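Local structure of probable oxidoreductase (Mycobacterium abscessus, 4EYE) at residues A[104-109]-A[139-144]; A[129-134]-A[303-308]; A[143-148]-A[299-304]. The protein is probably an oxidoreductase of the medium-chain, quinone oxidoreductase-like family, its true substrate not established. All blocks are in the same frame, centred on the assembly; numbering follows the deposited sequence.

Contact 1: residues A[104-109]-A[139-144]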
ATOM      1  N   ARG A 104      -7.809  13.457 -13.933  1.00 19.63           N
ATOM      2  CA  ARG A 104      -7.492  13.045 -12.572  1.00 19.33           C
ATOM      3  C   ARG A 104      -6.847  11.635 -12.633  1.00 18.95           C
ATOM      4  O   ARG A 104      -7.481  10.653 -13.079  1.00 18.98           O
ATOM      5  CB  ARG A 104      -8.752  12.955 -11.757  1.00 19.54           C
ATOM      6  CG  ARG A 104      -9.399  14.298 -11.477  1.00 19.82           C
ATOM      7  CD  ARG A 104     -10.614  14.047 -10.596  1.00 20.00           C
ATOM      8  NE  ARG A 104     -10.174  13.701  -9.262  1.00 19.73           N
ATOM      9  CZ  ARG A 104     -10.761  12.852  -8.409  1.00 19.64           C
ATOM     10  NH1 ARG A 104     -11.817  12.101  -8.739  1.00 19.59           N
ATOM     11  NH2 ARG A 104     -10.190  12.681  -7.210  1.00 19.36           N
ATOM     12  N   VAL A 105      -5.608  11.537 -12.199  1.00 18.36           N
ATOM     13  CA  VAL A 105      -4.826  10.307 -12.362  1.00 18.09           C
ATOM     14  C   VAL A 105      -4.103   9.932 -11.052  1.00 18.16           C
ATOM     15  O   VAL A 105      -3.858  10.777 -10.165  1.00 17.78           O
ATOM     16  CB  VAL A 105      -3.783  10.448 -13.485  1.00 18.03           C
ATOM     17  CG1 VAL A 105      -4.439  10.544 -14.890  1.00 18.07           C
ATOM     18  CG2 VAL A 105      -2.815  11.625 -13.176  1.00 17.78           C
ATOM     19  N   MET A 106      -3.803   8.634 -10.967  1.00 18.52           N
ATOM     20  CA  MET A 106      -2.888   8.044 -10.022  1.00 18.80           C
ATOM     21  C   MET A 106      -1.585   7.741 -10.772  1.00 19.00           C
ATOM     22  O   MET A 106      -1.621   7.417 -11.964  1.00 18.96           O
ATOM     23  CB  MET A 106      -3.478   6.762  -9.475  1.00 19.27           C
ATOM     24  CG  MET A 106      -4.708   7.013  -8.617  1.00 19.75           C
ATOM     25  SD  MET A 106      -5.927   5.688  -8.653  1.00 21.51           S
ATOM     26  CE  MET A 106      -4.993   4.306  -8.043  1.00 20.74           C
ATOM     27  N   ALA A 107      -0.449   7.862 -10.084  1.00 18.79           N
ATOM     28  CA  ALA A 107       0.851   7.721 -10.705  1.00 19.15           C
ATOM     29  C   ALA A 107       1.780   6.945  -9.749  1.00 19.55           C
ATOM     30  O   ALA A 107       1.699   7.068  -8.499  1.00 19.22           O
ATOM     31  CB  ALA A 107       1.450   9.089 -11.006  1.00 19.02           C
ATOM     32  N   PHE A 108       2.663   6.146 -10.316  1.00 20.39           N
ATOM     33  CA  PHE A 108       3.721   5.572  -9.512  1.00 20.83           C
ATOM     34  C   PHE A 108       5.055   5.703 -10.176  1.00 21.51           C
ATOM     35  O   PHE A 108       5.136   5.607 -11.386  1.00 20.95           O
ATOM     36  CB  PHE A 108       3.394   4.156  -9.133  1.00 21.38           C
ATOM     37  CG  PHE A 108       3.134   3.237 -10.287  1.00 22.20           C
ATOM     38  CD1 PHE A 108       4.154   2.409 -10.739  1.00 22.71           C
ATOM     39  CD2 PHE A 108       1.867   3.110 -10.860  1.00 22.39           C
ATOM     40  CE1 PHE A 108       3.946   1.525 -11.795  1.00 23.09           C
ATOM     41  CE2 PHE A 108       1.653   2.187 -11.926  1.00 23.00           C
ATOM     42  CZ  PHE A 108       2.689   1.400 -12.378  1.00 22.80           C
ATOM     43  N   ASN A 109       6.090   5.913  -9.352  1.00 22.05           N
ATOM     44  CA  ASN A 109       7.487   5.874  -9.809  1.00 23.42           C
ATOM     45  C   ASN A 109       8.414   5.465  -8.636  1.00 23.90           C
ATOM     46  O   ASN A 109       7.938   5.310  -7.508  1.00 23.13           O
ATOM     47  CB  ASN A 109       7.880   7.235 -10.365  1.00 23.66           C
ATOM     48  CG  ASN A 109       8.960   7.155 -11.439  1.00 24.93           C
ATOM     49  OD1 ASN A 109       9.442   6.103 -11.806  1.00 26.33           O
ATOM     50  ND2 ASN A 109       9.347   8.299 -11.940  1.00 26.46           N
ATOM     51  N   ALA A 139      -4.124   6.319  -1.957  1.00 15.88           N
ATOM     52  CA  ALA A 139      -4.078   5.230  -1.028  1.00 15.96           C
ATOM     53  C   ALA A 139      -4.215   3.860  -1.723  1.00 16.09           C
ATOM     54  O   ALA A 139      -3.639   2.889  -1.268  1.00 16.04           O
ATOM     55  CB  ALA A 139      -5.153   5.381   0.047  1.00 15.99           C
ATOM     56  N   LEU A 140      -4.974   3.820  -2.815  1.00 16.39           N
ATOM     57  CA  LEU A 140      -5.109   2.639  -3.654  1.00 16.69           C
ATOM     58  C   LEU A 140      -3.788   2.153  -4.233  1.00 16.93           C
ATOM     59  O   LEU A 140      -3.611   0.966  -4.461  1.00 17.20           O
ATOM     60  CB  LEU A 140      -6.031   2.887  -4.860  1.00 16.81           C
ATOM     61  CG  LEU A 140      -7.534   2.972  -4.727  1.00 17.08           C
ATOM     62  CD1 LEU A 140      -8.197   3.201  -6.105  1.00 17.34           C
ATOM     63  CD2 LEU A 140      -8.144   1.747  -4.019  1.00 17.09           C
ATOM     64  N   ILE A 141      -2.834   3.044  -4.480  1.00 17.27           N
ATOM     65  CA  ILE A 141      -1.758   2.732  -5.422  1.00 17.47           C
ATOM     66  C   ILE A 141      -0.842   1.555  -5.089  1.00 17.71           C
ATOM     67  O   ILE A 141      -0.840   0.572  -5.817  1.00 18.34           O
ATOM     68  CB  ILE A 141      -0.930   3.969  -5.805  1.00 17.55           C
ATOM     69  CG1 ILE A 141      -1.811   4.989  -6.497  1.00 17.59           C
ATOM     70  CG2 ILE A 141       0.224   3.573  -6.722  1.00 17.59           C
ATOM     71  CD1 ILE A 141      -1.155   6.338  -6.734  1.00 17.71           C
ATOM     72  N   ALA A 142      -0.041   1.647  -4.039  1.00 17.68           N
ATOM     73  CA  ALA A 142       0.801   0.506  -3.634  1.00 17.55           C
ATOM     74  C   ALA A 142      -0.038  -0.529  -2.900  1.00 17.19           C
ATOM     75  O   ALA A 142      -0.051  -1.717  -3.318  1.00 17.13           O
ATOM     76  CB  ALA A 142       1.994   0.925  -2.788  1.00 17.68           C
ATOM     77  N   ASN A 143      -0.766  -0.109  -1.873  1.00 16.58           N
ATOM     78  CA  ASN A 143      -1.367  -1.088  -0.992  1.00 16.30           C
ATOM     79  C   ASN A 143      -2.524  -1.936  -1.575  1.00 16.02           C
ATOM     80  O   ASN A 143      -2.592  -3.152  -1.333  1.00 15.93           O
ATOM     81  CB  ASN A 143      -1.792  -0.482   0.362  1.00 16.35           C
ATOM     82  CG  ASN A 143      -0.615   0.152   1.136  1.00 16.58           C
ATOM     83  OD1 ASN A 143       0.533  -0.149   0.857  1.00 16.71           O
ATOM     84  ND2 ASN A 143      -0.920   1.052   2.105  1.00 16.58           N
ATOM     85  N   TYR A 144      -3.405  -1.308  -2.342  1.00 15.69           N
ATOM     86  CA  TYR A 144      -4.607  -1.985  -2.848  1.00 15.58           C
ATOM     87  C   TYR A 144      -4.312  -2.829  -4.064  1.00 15.61           C
ATOM     88  O   TYR A 144      -4.890  -3.936  -4.195  1.00 15.68           O
ATOM     89  CB  TYR A 144      -5.793  -0.989  -3.030  1.00 15.56           C
ATOM     90  CG  TYR A 144      -6.354  -0.520  -1.674  1.00 15.56           C
ATOM     91  CD1 TYR A 144      -5.617   0.326  -0.828  1.00 15.50           C
ATOM     92  CD2 TYR A 144      -7.582  -0.969  -1.210  1.00 15.69           C
ATOM     93  CE1 TYR A 144      -6.098   0.741   0.387  1.00 15.57           C
ATOM     94  CE2 TYR A 144      -8.066  -0.579   0.029  1.00 15.77           C
ATOM     95  CZ  TYR A 144      -7.345   0.298   0.822  1.00 15.71           C
ATOM     96  OH  TYR A 144      -7.848   0.667   2.075  1.00 15.85           O
TER

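Contact 2: residues A[129-134]-A[303-308]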
ATOM      1  N   PRO A 129     -10.504   6.663  -9.744  1.00 19.69           N
ATOM      2  CA  PRO A 129     -11.949   6.350  -9.702  1.00 20.11           C
ATOM      3  C   PRO A 129     -12.762   7.588  -9.334  1.00 20.52           C
ATOM      4  O   PRO A 129     -12.373   8.347  -8.421  1.00 20.35           O
ATOM      5  CB  PRO A 129     -12.034   5.289  -8.627  1.00 19.99           C
ATOM      6  CG  PRO A 129     -10.703   4.593  -8.690  1.00 19.52           C
ATOM      7  CD  PRO A 129      -9.711   5.660  -9.005  1.00 19.40           C
ATOM      8  N   PRO A 130     -13.842   7.841 -10.074  1.00 21.13           N
ATOM      9  CA  PRO A 130     -14.551   9.116  -9.814  1.00 21.46           C
ATOM     10  C   PRO A 130     -15.164   9.211  -8.429  1.00 21.27           C
ATOM     11  O   PRO A 130     -15.422  10.326  -7.983  1.00 21.74           O
ATOM     12  CB  PRO A 130     -15.635   9.167 -10.891  1.00 22.12           C
ATOM     13  CG  PRO A 130     -15.794   7.781 -11.392  1.00 22.26           C
ATOM     14  CD  PRO A 130     -14.441   7.092 -11.190  1.00 21.65           C
ATOM     15  N   GLN A 131     -15.368   8.102  -7.745  1.00 20.84           N
ATOM     16  CA  GLN A 131     -15.967   8.152  -6.411  1.00 20.94           C
ATOM     17  C   GLN A 131     -14.975   8.646  -5.329  1.00 20.16           C
ATOM     18  O   GLN A 131     -15.397   8.976  -4.208  1.00 20.35           O
ATOM     19  CB  GLN A 131     -16.491   6.764  -6.003  1.00 21.36           C
ATOM     20  CG  GLN A 131     -17.618   6.235  -6.901  1.00 22.26           C
ATOM     21  CD  GLN A 131     -17.136   5.287  -7.995  1.00 22.08           C
ATOM     22  OE1 GLN A 131     -15.988   5.304  -8.401  1.00 21.86           O
ATOM     23  NE2 GLN A 131     -18.047   4.476  -8.487  1.00 22.78           N
ATOM     24  N   LEU A 132     -13.671   8.685  -5.645  1.00 19.26           N
ATOM     25  CA  LEU A 132     -12.640   8.928  -4.644  1.00 18.60           C
ATOM     26  C   LEU A 132     -12.093  10.331  -4.724  1.00 18.51           C
ATOM     27  O   LEU A 132     -11.912  10.915  -5.824  1.00 18.48           O
ATOM     28  CB  LEU A 132     -11.475   7.894  -4.792  1.00 18.14           C
ATOM     29  CG  LEU A 132     -11.843   6.408  -4.673  1.00 17.99           C
ATOM     30  CD1 LEU A 132     -10.555   5.576  -4.750  1.00 17.66           C
ATOM     31  CD2 LEU A 132     -12.644   6.096  -3.411  1.00 17.96           C
ATOM     32  N   ASP A 133     -11.733  10.881  -3.569  1.00 18.46           N
ATOM     33  CA  ASP A 133     -10.893  12.049  -3.596  1.00 18.47           C
ATOM     34  C   ASP A 133      -9.411  11.648  -3.823  1.00 17.99           C
ATOM     35  O   ASP A 133      -9.102  10.468  -3.873  1.00 17.54           O
ATOM     36  CB  ASP A 133     -11.097  12.942  -2.345  1.00 18.86           C
ATOM     37  CG  ASP A 133     -10.481  12.385  -1.086  1.00 18.65           C
ATOM     38  OD1 ASP A 133      -9.561  11.527  -1.129  1.00 18.30           O
ATOM     39  OD2 ASP A 133     -10.892  12.854  -0.019  1.00 18.98           O
ATOM     40  N   ASP A 134      -8.529  12.631  -3.995  1.00 17.89           N
ATOM     41  CA  ASP A 134      -7.113  12.362  -4.335  1.00 17.84           C
ATOM     42  C   ASP A 134      -6.333  11.596  -3.268  1.00 17.07           C
ATOM     43  O   ASP A 134      -5.508  10.769  -3.590  1.00 16.70           O
ATOM     44  CB  ASP A 134      -6.374  13.655  -4.752  1.00 18.36           C
ATOM     45  CG  ASP A 134      -6.927  14.205  -6.038  1.00 19.36           C
ATOM     46  OD1 ASP A 134      -7.549  13.461  -6.832  1.00 20.02           O
ATOM     47  OD2 ASP A 134      -6.753  15.384  -6.298  1.00 20.45           O
ATOM     48  N   LYS A 303     -14.305  -1.529  -9.461  1.00 18.69           N
ATOM     49  CA  LYS A 303     -15.535  -2.211  -9.130  1.00 19.28           C
ATOM     50  C   LYS A 303     -15.781  -2.219  -7.621  1.00 18.65           C
ATOM     51  O   LYS A 303     -16.890  -1.877  -7.165  1.00 18.87           O
ATOM     52  CB  LYS A 303     -15.513  -3.641  -9.679  1.00 20.22           C
ATOM     53  CG  LYS A 303     -16.612  -4.585  -9.149  1.00 21.51           C
ATOM     54  CD  LYS A 303     -16.496  -5.981  -9.771  1.00 22.89           C
ATOM     55  CE  LYS A 303     -16.852  -7.122  -8.799  1.00 24.03           C
ATOM     56  NZ  LYS A 303     -18.315  -7.321  -8.675  1.00 25.90           N
ATOM     57  N   LEU A 304     -14.752  -2.562  -6.846  1.00 17.86           N
ATOM     58  CA  LEU A 304     -14.848  -2.505  -5.379  1.00 17.56           C
ATOM     59  C   LEU A 304     -15.194  -1.107  -4.878  1.00 17.56           C
ATOM     60  O   LEU A 304     -16.030  -0.990  -3.996  1.00 17.89           O
ATOM     61  CB  LEU A 304     -13.592  -3.076  -4.695  1.00 17.13           C
ATOM     62  CG  LEU A 304     -13.343  -4.568  -4.976  1.00 17.08           C
ATOM     63  CD1 LEU A 304     -11.972  -5.061  -4.529  1.00 16.72           C
ATOM     64  CD2 LEU A 304     -14.420  -5.423  -4.334  1.00 17.43           C
ATOM     65  N   VAL A 305     -14.592  -0.068  -5.457  1.00 17.32           N
ATOM     66  CA  VAL A 305     -14.896   1.325  -5.118  1.00 17.37           C
ATOM     67  C   VAL A 305     -16.337   1.711  -5.516  1.00 18.02           C
ATOM     68  O   VAL A 305     -17.049   2.329  -4.723  1.00 18.19           O
ATOM     69  CB  VAL A 305     -13.879   2.312  -5.760  1.00 17.18           C
ATOM     70  CG1 VAL A 305     -14.358   3.773  -5.613  1.00 17.39           C
ATOM     71  CG2 VAL A 305     -12.470   2.121  -5.147  1.00 16.63           C
ATOM     72  N   ALA A 306     -16.779   1.296  -6.726  1.00 18.26           N
ATOM     73  CA  ALA A 306     -18.171   1.486  -7.134  1.00 18.89           C
ATOM     74  C   ALA A 306     -19.123   0.860  -6.132  1.00 19.27           C
ATOM     75  O   ALA A 306     -20.156   1.433  -5.841  1.00 19.91           O
ATOM     76  CB  ALA A 306     -18.424   0.913  -8.538  1.00 19.00           C
ATOM     77  N   GLU A 307     -18.760  -0.297  -5.589  1.00 19.19           N
ATOM     78  CA  GLU A 307     -19.604  -1.016  -4.670  1.00 19.65           C
ATOM     79  C   GLU A 307     -19.555  -0.460  -3.244  1.00 19.58           C
ATOM     80  O   GLU A 307     -20.392  -0.828  -2.396  1.00 20.20           O
ATOM     81  CB  GLU A 307     -19.243  -2.516  -4.689  1.00 19.78           C
ATOM     82  CG  GLU A 307     -19.577  -3.153  -6.020  1.00 20.22           C
ATOM     83  CD  GLU A 307     -19.066  -4.588  -6.128  1.00 20.47           C
ATOM     84  OE1 GLU A 307     -18.377  -5.069  -5.199  1.00 21.28           O
ATOM     85  OE2 GLU A 307     -19.416  -5.260  -7.127  1.00 20.71           O
ATOM     86  N   GLY A 308     -18.632   0.464  -3.004  1.00 19.10           N
ATOM     87  CA  GLY A 308     -18.626   1.276  -1.769  1.00 19.08           C
ATOM     88  C   GLY A 308     -17.297   1.336  -1.032  1.00 18.41           C
ATOM     89  O   GLY A 308     -17.197   2.015  -0.021  1.00 18.72           O
TER

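Contact 3: residues A[143-148]-A[299-304]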
ATOM      1  N   ASN A 143      -0.766  -0.109  -1.873  1.00 16.58           N
ATOM      2  CA  ASN A 143      -1.367  -1.088  -0.992  1.00 16.30           C
ATOM      3  C   ASN A 143      -2.524  -1.936  -1.575  1.00 16.02           C
ATOM      4  O   ASN A 143      -2.592  -3.152  -1.333  1.00 15.93           O
ATOM      5  CB  ASN A 143      -1.792  -0.482   0.362  1.00 16.35           C
ATOM      6  CG  ASN A 143      -0.615   0.152   1.136  1.00 16.58           C
ATOM      7  OD1 ASN A 143       0.533  -0.149   0.857  1.00 16.71           O
ATOM      8  ND2 ASN A 143      -0.920   1.052   2.105  1.00 16.58           N
ATOM      9  N   TYR A 144      -3.405  -1.308  -2.342  1.00 15.69           N
ATOM     10  CA  TYR A 144      -4.607  -1.985  -2.848  1.00 15.58           C
ATOM     11  C   TYR A 144      -4.312  -2.829  -4.064  1.00 15.61           C
ATOM     12  O   TYR A 144      -4.890  -3.936  -4.195  1.00 15.68           O
ATOM     13  CB  TYR A 144      -5.793  -0.989  -3.030  1.00 15.56           C
ATOM     14  CG  TYR A 144      -6.354  -0.520  -1.674  1.00 15.56           C
ATOM     15  CD1 TYR A 144      -5.617   0.326  -0.828  1.00 15.50           C
ATOM     16  CD2 TYR A 144      -7.582  -0.969  -1.210  1.00 15.69           C
ATOM     17  CE1 TYR A 144      -6.098   0.741   0.387  1.00 15.57           C
ATOM     18  CE2 TYR A 144      -8.066  -0.579   0.029  1.00 15.77           C
ATOM     19  CZ  TYR A 144      -7.345   0.298   0.822  1.00 15.71           C
ATOM     20  OH  TYR A 144      -7.848   0.667   2.075  1.00 15.85           O
ATOM     21  N   HIS A 145      -3.442  -2.352  -4.962  1.00 15.60           N
ATOM     22  CA  HIS A 145      -3.058  -3.164  -6.104  1.00 15.74           C
ATOM     23  C   HIS A 145      -2.282  -4.363  -5.666  1.00 15.82           C
ATOM     24  O   HIS A 145      -2.471  -5.431  -6.210  1.00 15.95           O
ATOM     25  CB  HIS A 145      -2.218  -2.370  -7.137  1.00 15.81           C
ATOM     26  CG  HIS A 145      -3.030  -1.494  -8.000  1.00 15.84           C
ATOM     27  ND1 HIS A 145      -3.446  -1.869  -9.220  1.00 16.02           N
ATOM     28  CD2 HIS A 145      -3.561  -0.219  -7.775  1.00 15.75           C
ATOM     29  CE1 HIS A 145      -4.199  -0.901  -9.727  1.00 16.03           C
ATOM     30  NE2 HIS A 145      -4.265   0.097  -8.848  1.00 15.88           N
ATOM     31  N   THR A 146      -1.414  -4.203  -4.660  1.00 15.78           N
ATOM     32  CA  THR A 146      -0.685  -5.324  -4.095  1.00 15.91           C
ATOM     33  C   THR A 146      -1.628  -6.409  -3.548  1.00 15.90           C
ATOM     34  O   THR A 146      -1.458  -7.589  -3.841  1.00 16.06           O
ATOM     35  CB  THR A 146       0.267  -4.874  -2.973  1.00 15.92           C
ATOM     36  OG1 THR A 146       1.208  -3.955  -3.504  1.00 16.00           O
ATOM     37  CG2 THR A 146       1.014  -6.054  -2.370  1.00 16.10           C
ATOM     38  N   MET A 147      -2.612  -5.981  -2.772  1.00 15.79           N
ATOM     39  CA  MET A 147      -3.537  -6.897  -2.134  1.00 15.87           C
ATOM     40  C   MET A 147      -4.573  -7.473  -3.103  1.00 16.12           C
ATOM     41  O   MET A 147      -4.908  -8.641  -2.965  1.00 16.28           O
ATOM     42  CB  MET A 147      -4.159  -6.311  -0.852  1.00 15.76           C
ATOM     43  CG  MET A 147      -3.186  -6.211   0.353  1.00 15.75           C
ATOM     44  SD  MET A 147      -2.278  -7.769   0.702  1.00 15.94           S
ATOM     45  CE  MET A 147      -3.624  -8.953   0.780  1.00 16.03           C
ATOM     46  N   TYR A 148      -4.976  -6.729  -4.140  1.00 16.34           N
ATOM     47  CA  TYR A 148      -5.835  -7.298  -5.197  1.00 16.70           C
ATOM     48  C   TYR A 148      -5.089  -8.450  -5.884  1.00 17.04           C
ATOM     49  O   TYR A 148      -5.616  -9.557  -6.009  1.00 17.25           O
ATOM     50  CB  TYR A 148      -6.273  -6.279  -6.246  1.00 16.84           C
ATOM     51  CG  TYR A 148      -7.411  -6.803  -7.088  1.00 17.21           C
ATOM     52  CD1 TYR A 148      -8.732  -6.533  -6.738  1.00 17.42           C
ATOM     53  CD2 TYR A 148      -7.176  -7.593  -8.186  1.00 17.53           C
ATOM     54  CE1 TYR A 148      -9.793  -7.036  -7.463  1.00 17.80           C
ATOM     55  CE2 TYR A 148      -8.230  -8.119  -8.925  1.00 17.91           C
ATOM     56  CZ  TYR A 148      -9.544  -7.802  -8.553  1.00 18.01           C
ATOM     57  OH  TYR A 148     -10.580  -8.303  -9.274  1.00 18.48           O
ATOM     58  N   ALA A 299      -9.255  -2.416 -12.850  1.00 16.75           N
ATOM     59  CA  ALA A 299     -10.662  -2.728 -13.107  1.00 17.03           C
ATOM     60  C   ALA A 299     -11.338  -3.346 -11.858  1.00 16.91           C
ATOM     61  O   ALA A 299     -12.435  -2.949 -11.485  1.00 17.17           O
ATOM     62  CB  ALA A 299     -10.833  -3.601 -14.359  1.00 17.20           C
ATOM     63  N   GLY A 300     -10.651  -4.291 -11.210  1.00 16.64           N
ATOM     64  CA  GLY A 300     -11.137  -4.924  -9.985  1.00 16.51           C
ATOM     65  C   GLY A 300     -11.334  -3.920  -8.871  1.00 16.42           C
ATOM     66  O   GLY A 300     -12.366  -3.930  -8.155  1.00 16.59           O
ATOM     67  N   LEU A 301     -10.384  -3.012  -8.736  1.00 16.22           N
ATOM     68  CA  LEU A 301     -10.461  -1.988  -7.675  1.00 16.15           C
ATOM     69  C   LEU A 301     -11.540  -0.939  -7.971  1.00 16.63           C
ATOM     70  O   LEU A 301     -12.245  -0.507  -7.050  1.00 16.68           O
ATOM     71  CB  LEU A 301      -9.105  -1.332  -7.417  1.00 15.68           C
ATOM     72  CG  LEU A 301      -8.068  -2.241  -6.769  1.00 15.40           C
ATOM     73  CD1 LEU A 301      -6.708  -1.510  -6.816  1.00 15.15           C
ATOM     74  CD2 LEU A 301      -8.435  -2.715  -5.334  1.00 15.27           C
ATOM     75  N   GLU A 302     -11.661  -0.553  -9.224  1.00 17.15           N
ATOM     76  CA  GLU A 302     -12.722   0.361  -9.650  1.00 18.06           C
ATOM     77  C   GLU A 302     -14.136  -0.209  -9.309  1.00 18.53           C
ATOM     78  O   GLU A 302     -15.002   0.533  -8.925  1.00 18.83           O
ATOM     79  CB  GLU A 302     -12.654   0.638 -11.163  1.00 18.54           C
ATOM     80  CG  GLU A 302     -11.475   1.510 -11.578  1.00 18.75           C
ATOM     81  CD  GLU A 302     -11.259   1.602 -13.091  1.00 19.47           C
ATOM     82  OE1 GLU A 302     -11.758   0.773 -13.879  1.00 20.31           O
ATOM     83  OE2 GLU A 302     -10.554   2.543 -13.503  1.00 20.26           O
ATOM     84  N   LYS A 303     -14.305  -1.529  -9.461  1.00 18.69           N
ATOM     85  CA  LYS A 303     -15.535  -2.211  -9.130  1.00 19.28           C
ATOM     86  C   LYS A 303     -15.781  -2.219  -7.621  1.00 18.65           C
ATOM     87  O   LYS A 303     -16.890  -1.877  -7.165  1.00 18.87           O
ATOM     88  CB  LYS A 303     -15.513  -3.641  -9.679  1.00 20.22           C
ATOM     89  CG  LYS A 303     -16.612  -4.585  -9.149  1.00 21.51           C
ATOM     90  CD  LYS A 303     -16.496  -5.981  -9.771  1.00 22.89           C
ATOM     91  CE  LYS A 303     -16.852  -7.122  -8.799  1.00 24.03           C
ATOM     92  NZ  LYS A 303     -18.315  -7.321  -8.675  1.00 25.90           N
ATOM     93  N   LEU A 304     -14.752  -2.562  -6.846  1.00 17.86           N
ATOM     94  CA  LEU A 304     -14.848  -2.505  -5.379  1.00 17.56           C
ATOM     95  C   LEU A 304     -15.194  -1.107  -4.878  1.00 17.56           C
ATOM     96  O   LEU A 304     -16.030  -0.990  -3.996  1.00 17.89           O
ATOM     97  CB  LEU A 304     -13.592  -3.076  -4.695  1.00 17.13           C
ATOM     98  CG  LEU A 304     -13.343  -4.568  -4.976  1.00 17.08           C
ATOM     99  CD1 LEU A 304     -11.972  -5.061  -4.529  1.00 16.72           C
ATOM    100  CD2 LEU A 304     -14.420  -5.423  -4.334  1.00 17.43           C
TER

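Contact 1: residues A[104-109]-A[139-144]
Met106 and Ile141 carry the apolar packing between strand 104-108, part of the sheet of the GroES-like region, and the turn that links helix 134-140 to helix 143-154 and packs on it. The two side chains run past each other in opposite directions. Ile141 sends its CG1 arm, anti to its own carbonyl carbon (chi1 -62°), along the methionine, and CD1 rests 3.6 Å from Met106 CB. The methionine chain, bent at chi2 and at chi3 (60°), turns its methyl over the base of Leu140: Met106 CE lies 3.6 Å from Leu140 CB and equally near Ile141 CG1. The other branch, Ile141 CG2, leans on Phe108 CB at 4.0 Å and meets the phenyl ring obliquely.

The nearest polar backbone atom is Ala107 O, 3.4 Å from Ile141 CD1. Hydrogen bonds do not cross the interface; the strand's backbone bonds go to strand 85-92 and to the 124-128 region, while Ala142 N is bonded to Glu85 and Ile141 O to a bound methylpentanediol, probably from the crystallisation liquor.

Sheet and turn are thus joined by shape and the hydrophobic effect, with Ile141 wedged by its two branches between alternate residues of the strand.

Contact 2: residues A[129-134]-A[303-308]
Val305, on the last turn of helix 293-306, presses its two methyls into the loop 129-134, and the contact divides around it into a buried, apolar inner half and a solvent-exposed outer one. On the inner side Leu132 and Val305 meet tip to tip. Val305 CG1, anti to its backbone N (chi1 170°), lies 3.6 Å from Leu132 CD2, while CG2 faces Leu132 CD1 at 4.0 Å. Pro129 CB closes on the same CG1 at 4.1 Å, and behind the loop Pro129 and Leu132 both rest on Leu140 of helix 134-140.

The outer side belongs to Gln131, an exposed residue whose chain bends at chi2 (97°) and crosses Val305 obliquely. Its CB and OE1 both touch Val305 CG1, the oxygen at 3.6 Å, and its amide end then lies along the helix surface, with Gln131 NE2 3.3 Å from Ala306 CA. This is contact without a hydrogen bond. Further out on the helix, Lys303 NZ and Glu307 OE2 form a salt bridge one turn apart, on a face turned from the loop.

Two familiar motifs meet here, a turn and a helix C-terminus. Pro129 to Leu132 form a type I beta turn, closed by Leu132 N to Pro129 O and followed by Asp133 as N-cap of helix 134-140; Gly308, with positive phi, ends helix 293-306 in a Schellman motif.

Contact 3: residues A[143-148]-A[299-304]
Leu301 projects from helix 293-306 into the angle between Tyr144, His145 and Tyr148 on helix 143-154, and can be traced outward atom by atom. Its CB leaves the helix at a slant to the partner, but with CG anti to the carbonyl carbon the fork is carried across, and both prongs lie 3.9 Å from Tyr144 CB. One prong, Leu301 CD1, stands over a face of the imidazole, 3.6 Å from the His145 ring centroid and 15° off the normal, a CH-pi contact displaced toward the CD2-NE2 rim. The other, CD2, touches the Tyr148 ring obliquely, Tyr148 CD1 lying 4.1 Å away.

Tyr148 extends in the opposite sense, its CG anti to the backbone N (chi1 -165°), until its phenol end lies against bare backbone: Tyr148 OH is 3.5 Å from Gly300 CA. Leu304 CD1 approaches the ring edge, 4.2 Å from Tyr148 CE1.

This is plain helix-helix packing, with helix 171-182 covering the Tyr144 side. The short segments cross at 108°, their axes 10.4 Å apart at closest approach. No hydrogen bond joins them, yet the imidazole is tied to the preceding turn of helix 293-306, ND1 to Thr297 OG1 and, weakly, NE2 to Gln298 OE1. Polar bonds at its nitrogens therefore probably fix the rotation of the His145 ring, holding its face toward the leucine methyl in an otherwise apolar interface.

The three contacts join a beta strand, a loop and helices 134-140, 143-154 and 293-306. Contacts 1 and 3 are largely buried and overlap on the chain at Asn143 and Tyr144; contact 2 is buried on one side but reaches the surface, farther from the chain's centre, and shares helix 293-306 with contact 3. Aliphatic packing dominates contact 1, aliphatic-on-aromatic packing, with one CH-pi contact, contact 3, while contact 2 adds an exposed amide to its apolar core. None has a hydrogen bond between its own segments. Polar bonding instead connects contacts 1 and 2, where Arg104 reaches Asp134 OD1 in a salt bridge and probably Leu132 O.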